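Local coordinates for protein Poly(A) RNA polymerase GLD2 (Rattus norvegicus, PDB 6LBK) that probably adds successive AMP units from ATP to the 3' ends of selected cytoplasmic mRNAs, and single nucleotides to certain microRNAs, at residues 238-250 and 303-315. The protein carries 1 engineered substitution. Numbering follows the deposited sequence.
Sequences QTLPEPILPSLQK and QMISVREAKAIPR
Gln238, in the last turn of helix 226-239, reaches into the turn that joins strands 303-306 and 311-314. Its CB and CG both lie along the methyl of Ala310, CD comes 3.6 Å from Ala310 CA, and OE1 sits 3.4 Å from Val307 CA. At the tip NE2 spends its two hydrogens on two carbonyls, Val307 O at 3.2 Å, met on a lone pair, and Pro246 O at 2.9 Å. That pair of bonds fixes the rotation of the amide and ties the helix end, the turn and the returning loop together. A leucine here would probably leave the carbonyls of Val307 and Pro246 without this shared donor and weaken the link between the helix end and the turn. Ser247 CB also packs against the Ala310 methyl; with OG anti to the backbone N (chi1 173°), the hydroxyl donates to Arg308 O at 2.8 Å from above the carbonyl plane, while as N-cap of helix 248-251 it weakly accepts from Lys250 N. Lys250 runs extended over the turn, and NZ donates to Glu309 O, 2.8 Å away. Gln249 crosses Arg308 at about a right angle, its OE1 against CA and CB. Tyr193 of helix 182-194 backs both Gln238 and Val307. The receiving element is a β-hairpin with a G1 bulge, Ala310 and Lys311 facing Ser306, within the PAP-associated region of this Cid1-like polymerase.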
ATOM      1  N   GLN A 238       4.766   4.697 -14.294  1.00 59.17           N
ATOM      2  CA  GLN A 238       5.197   3.708 -15.279  1.00 68.42           C
ATOM      3  C   GLN A 238       4.857   4.094 -16.707  1.00 68.92           C
ATOM      4  O   GLN A 238       5.526   3.637 -17.638  1.00 80.12           O
ATOM      5  CB  GLN A 238       4.574   2.352 -14.961  1.00 70.75           C
ATOM      6  CG  GLN A 238       5.350   1.519 -13.959  1.00 72.34           C
ATOM      7  CD  GLN A 238       4.622   0.238 -13.612  1.00 74.97           C
ATOM      8  OE1 GLN A 238       3.389   0.201 -13.614  1.00 65.29           O
ATOM      9  NE2 GLN A 238       5.375  -0.829 -13.339  1.00 81.19           N
ATOM     10  N   THR A 239       3.850   4.937 -16.893  1.00 67.13           N
ATOM     11  CA  THR A 239       3.320   5.248 -18.209  1.00 72.23           C
ATOM     12  C   THR A 239       3.617   6.675 -18.675  1.00 77.11           C
ATOM     13  O   THR A 239       3.149   7.074 -19.751  1.00 81.55           O
ATOM     14  CB  THR A 239       1.823   4.965 -18.190  1.00 65.10           C
ATOM     15  OG1 THR A 239       1.288   5.499 -16.973  1.00 64.43           O
ATOM     16  CG2 THR A 239       1.561   3.470 -18.242  1.00 68.23           C
ATOM     17  N   LEU A 240       4.454   7.420 -17.950  1.00 76.86           N
ATOM     18  CA  LEU A 240       4.850   8.747 -18.395  1.00 71.36           C
ATOM     19  C   LEU A 240       5.579   8.641 -19.726  1.00 86.54           C
ATOM     20  O   LEU A 240       6.163   7.598 -20.037  1.00 94.33           O
ATOM     21  CB  LEU A 240       5.729   9.455 -17.358  1.00 70.87           C
ATOM     22  CG  LEU A 240       4.997   9.982 -16.106  1.00 70.66           C
ATOM     23  CD1 LEU A 240       5.946  10.534 -15.016  1.00 61.28           C
ATOM     24  CD2 LEU A 240       3.956  11.023 -16.500  1.00 62.25           C
ATOM     25  N   PRO A 241       5.496   9.693 -20.559  1.00 94.51           N
ATOM     26  CA  PRO A 241       6.222   9.695 -21.844  1.00 97.57           C
ATOM     27  C   PRO A 241       7.679   9.269 -21.756  1.00105.72           C
ATOM     28  O   PRO A 241       8.132   8.450 -22.563  1.00122.63           O
ATOM     29  CB  PRO A 241       6.087  11.158 -22.277  1.00103.63           C
ATOM     30  CG  PRO A 241       4.795  11.592 -21.682  1.00 94.53           C
ATOM     31  CD  PRO A 241       4.721  10.935 -20.360  1.00 90.68           C
ATOM     32  N   GLU A 242       8.423   9.799 -20.790  1.00101.31           N
ATOM     33  CA  GLU A 242       9.758   9.316 -20.459  1.00108.42           C
ATOM     34  C   GLU A 242       9.656   8.702 -19.071  1.00104.88           C
ATOM     35  O   GLU A 242       9.777   9.415 -18.065  1.00 91.95           O
ATOM     36  CB  GLU A 242      10.780  10.456 -20.492  1.00117.23           C
ATOM     37  CG  GLU A 242      10.927  11.101 -21.884  1.00135.14           C
ATOM     38  CD  GLU A 242      12.255  11.821 -22.082  1.00150.46           C
ATOM     39  OE1 GLU A 242      12.860  12.229 -21.069  1.00151.66           O
ATOM     40  OE2 GLU A 242      12.710  11.949 -23.245  1.00158.80           O
ATOM     41  N   PRO A 243       9.472   7.390 -18.960  1.00110.87           N
ATOM     42  CA  PRO A 243       8.911   6.824 -17.725  1.00108.99           C
ATOM     43  C   PRO A 243       9.883   6.880 -16.559  1.00112.05           C
ATOM     44  O   PRO A 243      11.100   6.790 -16.726  1.00124.99           O
ATOM     45  CB  PRO A 243       8.595   5.377 -18.118  1.00112.59           C
ATOM     46  CG  PRO A 243       9.571   5.079 -19.209  1.00121.19           C
ATOM     47  CD  PRO A 243       9.858   6.347 -19.934  1.00121.52           C
ATOM     48  N   ILE A 244       9.312   7.035 -15.363  1.00101.22           N
ATOM     49  CA  ILE A 244      10.069   7.044 -14.114  1.00 93.54           C
ATOM     50  C   ILE A 244      10.241   5.652 -13.489  1.00 86.37           C
ATOM     51  O   ILE A 244      11.211   5.429 -12.743  1.00 87.23           O
ATOM     52  CB  ILE A 244       9.372   8.001 -13.117  1.00 79.53           C
ATOM     53  CG1 ILE A 244       9.628   9.453 -13.466  1.00 72.96           C
ATOM     54  CG2 ILE A 244       9.725   7.716 -11.660  1.00 81.13           C
ATOM     55  CD1 ILE A 244       8.895  10.396 -12.549  1.00 71.79           C
ATOM     56  N   LEU A 245       9.385   4.687 -13.833  1.00 76.01           N
ATOM     57  CA  LEU A 245       9.532   3.332 -13.305  1.00 82.59           C
ATOM     58  C   LEU A 245       9.300   2.337 -14.439  1.00 93.82           C
ATOM     59  O   LEU A 245       8.393   2.529 -15.268  1.00 98.48           O
ATOM     60  CB  LEU A 245       8.576   3.034 -12.128  1.00 67.57           C
ATOM     61  CG  LEU A 245       8.893   3.697 -10.773  1.00 60.78           C
ATOM     62  CD1 LEU A 245       7.903   3.288  -9.682  1.00 53.42           C
ATOM     63  CD2 LEU A 245      10.360   3.461 -10.318  1.00 64.22           C
ATOM     64  N   PRO A 246      10.107   1.277 -14.507  1.00 97.15           N
ATOM     65  CA  PRO A 246       9.874   0.236 -15.506  1.00 99.96           C
ATOM     66  C   PRO A 246       8.897  -0.768 -14.954  1.00 95.41           C
ATOM     67  O   PRO A 246       8.165  -0.452 -14.008  1.00 90.70           O
ATOM     68  CB  PRO A 246      11.261  -0.372 -15.693  1.00107.28           C
ATOM     69  CG  PRO A 246      11.843  -0.293 -14.320  1.00103.78           C
ATOM     70  CD  PRO A 246      11.303   0.984 -13.697  1.00 99.37           C
ATOM     71  N   SER A 247       8.855  -1.964 -15.534  1.00 95.43           N
ATOM     72  CA  SER A 247       8.168  -3.091 -14.913  1.00 96.08           C
ATOM     73  C   SER A 247       9.202  -4.002 -14.267  1.00 98.51           C
ATOM     74  O   SER A 247      10.066  -4.542 -14.963  1.00115.07           O
ATOM     75  CB  SER A 247       7.333  -3.875 -15.918  1.00 92.96           C
ATOM     76  OG  SER A 247       6.811  -5.042 -15.297  1.00 84.31           O
ATOM     77  N   LEU A 248       9.140  -4.144 -12.936  1.00102.45           N
ATOM     78  CA  LEU A 248      10.100  -5.014 -12.258  1.00 96.10           C
ATOM     79  C   LEU A 248       9.878  -6.484 -12.618  1.00 95.20           C
ATOM     80  O   LEU A 248      10.843  -7.239 -12.770  1.00 98.16           O
ATOM     81  CB  LEU A 248      10.026  -4.821 -10.740  1.00 87.70           C
ATOM     82  CG  LEU A 248      10.585  -3.546 -10.103  1.00 80.75           C
ATOM     83  CD1 LEU A 248      10.204  -3.486  -8.636  1.00 73.08           C
ATOM     84  CD2 LEU A 248      12.093  -3.451 -10.277  1.00 82.06           C
ATOM     85  N   GLN A 249       8.618  -6.907 -12.761  1.00 95.77           N
ATOM     86  CA  GLN A 249       8.315  -8.320 -12.990  1.00 97.88           C
ATOM     87  C   GLN A 249       8.639  -8.760 -14.415  1.00110.70           C
ATOM     88  O   GLN A 249       8.898  -9.946 -14.657  1.00106.49           O
ATOM     89  CB  GLN A 249       6.850  -8.589 -12.667  1.00 88.65           C
ATOM     90  CG  GLN A 249       6.553  -8.567 -11.196  1.00 87.99           C
ATOM     91  CD  GLN A 249       5.077  -8.610 -10.916  1.00 83.87           C
ATOM     92  OE1 GLN A 249       4.377  -7.609 -11.045  1.00 76.21           O
ATOM     93  NE2 GLN A 249       4.587  -9.780 -10.538  1.00 86.85           N
ATOM     94  N   LYS A 250       8.569  -7.841 -15.376  1.00118.55           N
ATOM     95  CA  LYS A 250       8.995  -8.156 -16.733  1.00128.11           C
ATOM     96  C   LYS A 250      10.516  -8.201 -16.862  1.00126.26           C
ATOM     97  O   LYS A 250      11.049  -9.082 -17.550  1.00131.54           O
ATOM     98  CB  LYS A 250       8.389  -7.154 -17.713  1.00132.89           C
ATOM     99  CG  LYS A 250       6.891  -7.309 -17.900  1.00138.68           C
ATOM    100  CD  LYS A 250       6.369  -6.266 -18.866  1.00148.54           C
ATOM    101  CE  LYS A 250       4.990  -6.620 -19.388  1.00155.79           C
ATOM    102  NZ  LYS A 250       4.487  -5.554 -20.308  1.00159.31           N
ATOM    103  N   GLN A 303     -10.735   0.478 -18.893  1.00108.61           N
ATOM    104  CA  GLN A 303      -9.391  -0.042 -18.684  1.00106.11           C
ATOM    105  C   GLN A 303      -9.103  -0.409 -17.234  1.00 87.43           C
ATOM    106  O   GLN A 303      -9.752   0.047 -16.290  1.00 80.80           O
ATOM    107  CB  GLN A 303      -8.310   0.919 -19.193  1.00113.15           C
ATOM    108  CG  GLN A 303      -8.179   0.879 -20.703  1.00125.26           C
ATOM    109  CD  GLN A 303      -6.869   1.441 -21.176  1.00128.95           C
ATOM    110  OE1 GLN A 303      -6.355   2.399 -20.603  1.00122.42           O
ATOM    111  NE2 GLN A 303      -6.322   0.857 -22.242  1.00136.85           N
ATOM    112  N   MET A 304      -8.090  -1.255 -17.100  1.00 89.84           N
ATOM    113  CA  MET A 304      -7.580  -1.729 -15.827  1.00 87.26           C
ATOM    114  C   MET A 304      -6.087  -1.453 -15.785  1.00 83.78           C
ATOM    115  O   MET A 304      -5.385  -1.494 -16.804  1.00 96.61           O
ATOM    116  CB  MET A 304      -7.838  -3.225 -15.596  1.00 84.86           C
ATOM    117  CG  MET A 304      -6.851  -4.147 -16.283  1.00 99.22           C
ATOM    118  SD  MET A 304      -6.938  -5.833 -15.633  1.00112.02           S
ATOM    119  CE  MET A 304      -5.564  -6.564 -16.522  1.00112.57           C
ATOM    120  N   ILE A 305      -5.629  -1.141 -14.591  1.00 73.11           N
ATOM    121  CA  ILE A 305      -4.254  -0.734 -14.328  1.00 72.48           C
ATOM    122  C   ILE A 305      -3.410  -1.956 -13.980  1.00 81.48           C
ATOM    123  O   ILE A 305      -3.684  -2.650 -12.988  1.00 81.62           O
ATOM    124  CB  ILE A 305      -4.226   0.295 -13.194  1.00 69.90           C
ATOM    125  CG1 ILE A 305      -4.636   1.673 -13.744  1.00 70.18           C
ATOM    126  CG2 ILE A 305      -2.877   0.274 -12.446  1.00 65.12           C
ATOM    127  CD1 ILE A 305      -5.344   2.526 -12.715  1.00 73.85           C
ATOM    128  N   SER A 306      -2.380  -2.227 -14.785  1.00 80.59           N
ATOM    129  CA  SER A 306      -1.533  -3.399 -14.597  1.00 73.81           C
ATOM    130  C   SER A 306      -0.103  -2.917 -14.342  1.00 85.88           C
ATOM    131  O   SER A 306       0.617  -2.563 -15.288  1.00 93.33           O
ATOM    132  CB  SER A 306      -1.600  -4.319 -15.790  1.00 78.15           C
ATOM    133  OG  SER A 306      -0.602  -5.310 -15.680  1.00 79.16           O
ATOM    134  N   VAL A 307       0.279  -2.848 -13.055  1.00 78.14           N
ATOM    135  CA  VAL A 307       1.679  -2.613 -12.710  1.00 70.90           C
ATOM    136  C   VAL A 307       2.549  -3.778 -13.184  1.00 84.54           C
ATOM    137  O   VAL A 307       3.729  -3.587 -13.508  1.00 89.50           O
ATOM    138  CB  VAL A 307       1.834  -2.356 -11.197  1.00 74.71           C
ATOM    139  CG1 VAL A 307       3.301  -2.449 -10.777  1.00 78.23           C
ATOM    140  CG2 VAL A 307       1.258  -0.970 -10.796  1.00 69.61           C
ATOM    141  N   ARG A 308       2.004  -5.002 -13.215  1.00 79.79           N
ATOM    142  CA  ARG A 308       2.795  -6.121 -13.718  1.00 80.75           C
ATOM    143  C   ARG A 308       3.192  -5.890 -15.169  1.00 92.68           C
ATOM    144  O   ARG A 308       4.308  -6.234 -15.579  1.00100.34           O
ATOM    145  CB  ARG A 308       2.027  -7.443 -13.582  1.00 77.56           C
ATOM    146  CG  ARG A 308       2.785  -8.670 -14.122  1.00 81.46           C
ATOM    147  CD  ARG A 308       1.974  -9.968 -14.046  1.00 84.93           C
ATOM    148  NE  ARG A 308       1.664 -10.464 -15.386  1.00113.91           N
ATOM    149  CZ  ARG A 308       2.510 -11.151 -16.158  1.00116.94           C
ATOM    150  NH1 ARG A 308       2.140 -11.555 -17.367  1.00116.30           N
ATOM    151  NH2 ARG A 308       3.733 -11.436 -15.723  1.00119.23           N
ATOM    152  N   GLU A 309       2.306  -5.293 -15.959  1.00 91.64           N
ATOM    153  CA  GLU A 309       2.625  -5.048 -17.358  1.00 90.95           C
ATOM    154  C   GLU A 309       3.216  -3.667 -17.592  1.00 83.25           C
ATOM    155  O   GLU A 309       3.742  -3.423 -18.680  1.00 85.35           O
ATOM    156  CB  GLU A 309       1.362  -5.205 -18.200  1.00 90.37           C
ATOM    157  CG  GLU A 309       0.899  -6.625 -18.310  1.00 99.59           C
ATOM    158  CD  GLU A 309      -0.457  -6.723 -18.947  1.00111.44           C
ATOM    159  OE1 GLU A 309      -0.581  -6.426 -20.153  1.00116.44           O
ATOM    160  OE2 GLU A 309      -1.416  -7.055 -18.219  1.00114.39           O
ATOM    161  N   ALA A 310       3.213  -2.808 -16.564  1.00 75.97           N
ATOM    162  CA  ALA A 310       3.578  -1.391 -16.672  1.00 83.79           C
ATOM    163  C   ALA A 310       2.726  -0.701 -17.743  1.00 90.54           C
ATOM    164  O   ALA A 310       3.194   0.165 -18.495  1.00 86.20           O
ATOM    165  CB  ALA A 310       5.072  -1.213 -16.945  1.00 96.21           C
ATOM    166  N   LYS A 311       1.451  -1.098 -17.806  1.00 91.84           N
ATOM    167  CA  LYS A 311       0.576  -0.653 -18.881  1.00 89.89           C
ATOM    168  C   LYS A 311      -0.839  -0.485 -18.346  1.00 96.02           C
ATOM    169  O   LYS A 311      -1.217  -1.033 -17.293  1.00 84.68           O
ATOM    170  CB  LYS A 311       0.573  -1.649 -20.051  1.00 90.14           C
ATOM    171  CG  LYS A 311       1.873  -1.684 -20.845  1.00 96.14           C
ATOM    172  CD  LYS A 311       1.840  -2.705 -21.983  1.00102.97           C
ATOM    173  CE  LYS A 311       3.082  -2.565 -22.849  1.00106.12           C
ATOM    174  NZ  LYS A 311       3.139  -3.561 -23.936  1.00111.16           N
ATOM    175  N   ALA A 312      -1.611   0.290 -19.094  1.00100.17           N
ATOM    176  CA  ALA A 312      -3.061   0.243 -19.021  1.00101.56           C
ATOM    177  C   ALA A 312      -3.558  -0.782 -20.034  1.00 97.22           C
ATOM    178  O   ALA A 312      -3.134  -0.773 -21.192  1.00100.41           O
ATOM    179  CB  ALA A 312      -3.659   1.623 -19.286  1.00102.07           C
ATOM    180  N   ILE A 313      -4.426  -1.683 -19.587  1.00104.22           N
ATOM    181  CA  ILE A 313      -4.901  -2.783 -20.419  1.00114.20           C
ATOM    182  C   ILE A 313      -6.410  -2.600 -20.546  1.00114.20           C
ATOM    183  O   ILE A 313      -7.013  -1.975 -19.666  1.00121.39           O
ATOM    184  CB  ILE A 313      -4.514  -4.131 -19.774  1.00122.60           C
ATOM    185  CG1 ILE A 313      -2.992  -4.225 -19.607  1.00118.40           C
ATOM    186  CG2 ILE A 313      -5.067  -5.345 -20.528  1.00133.88           C
ATOM    187  CD1 ILE A 313      -2.215  -3.910 -20.863  1.00120.77           C
ATOM    188  N   PRO A 314      -7.062  -3.077 -21.607  1.00112.02           N
ATOM    189  CA  PRO A 314      -8.528  -3.023 -21.647  1.00107.79           C
ATOM    190  C   PRO A 314      -9.129  -3.983 -20.636  1.00111.80           C
ATOM    191  O   PRO A 314      -8.557  -5.035 -20.332  1.00108.72           O
ATOM    192  CB  PRO A 314      -8.860  -3.456 -23.078  1.00107.22           C
ATOM    193  CG  PRO A 314      -7.657  -4.232 -23.509  1.00108.71           C
ATOM    194  CD  PRO A 314      -6.518  -3.473 -22.917  1.00111.12           C
ATOM    195  N   ARG A 315     -10.287  -3.602 -20.104  1.00113.69           N
ATOM    196  CA  ARG A 315     -10.964  -4.448 -19.125  1.00117.17           C
ATOM    197  C   ARG A 315     -11.280  -5.821 -19.710  1.00120.11           C
ATOM    198  O   ARG A 315     -11.875  -5.911 -20.795  1.00120.14           O
ATOM    199  CB  ARG A 315     -12.260  -3.806 -18.632  1.00113.91           C
ATOM    200  CG  ARG A 315     -12.115  -2.690 -17.631  1.00101.72           C
ATOM    201  CD  ARG A 315     -13.492  -2.167 -17.324  1.00 98.26           C
ATOM    202  NE  ARG A 315     -13.556  -1.364 -16.117  1.00 93.62           N
ATOM    203  CZ  ARG A 315     -14.699  -0.949 -15.581  1.00103.47           C
ATOM    204  NH1 ARG A 315     -15.854  -1.261 -16.162  1.00111.27           N
ATOM    205  NH2 ARG A 315     -14.692  -0.222 -14.473  1.00 98.72           N
TER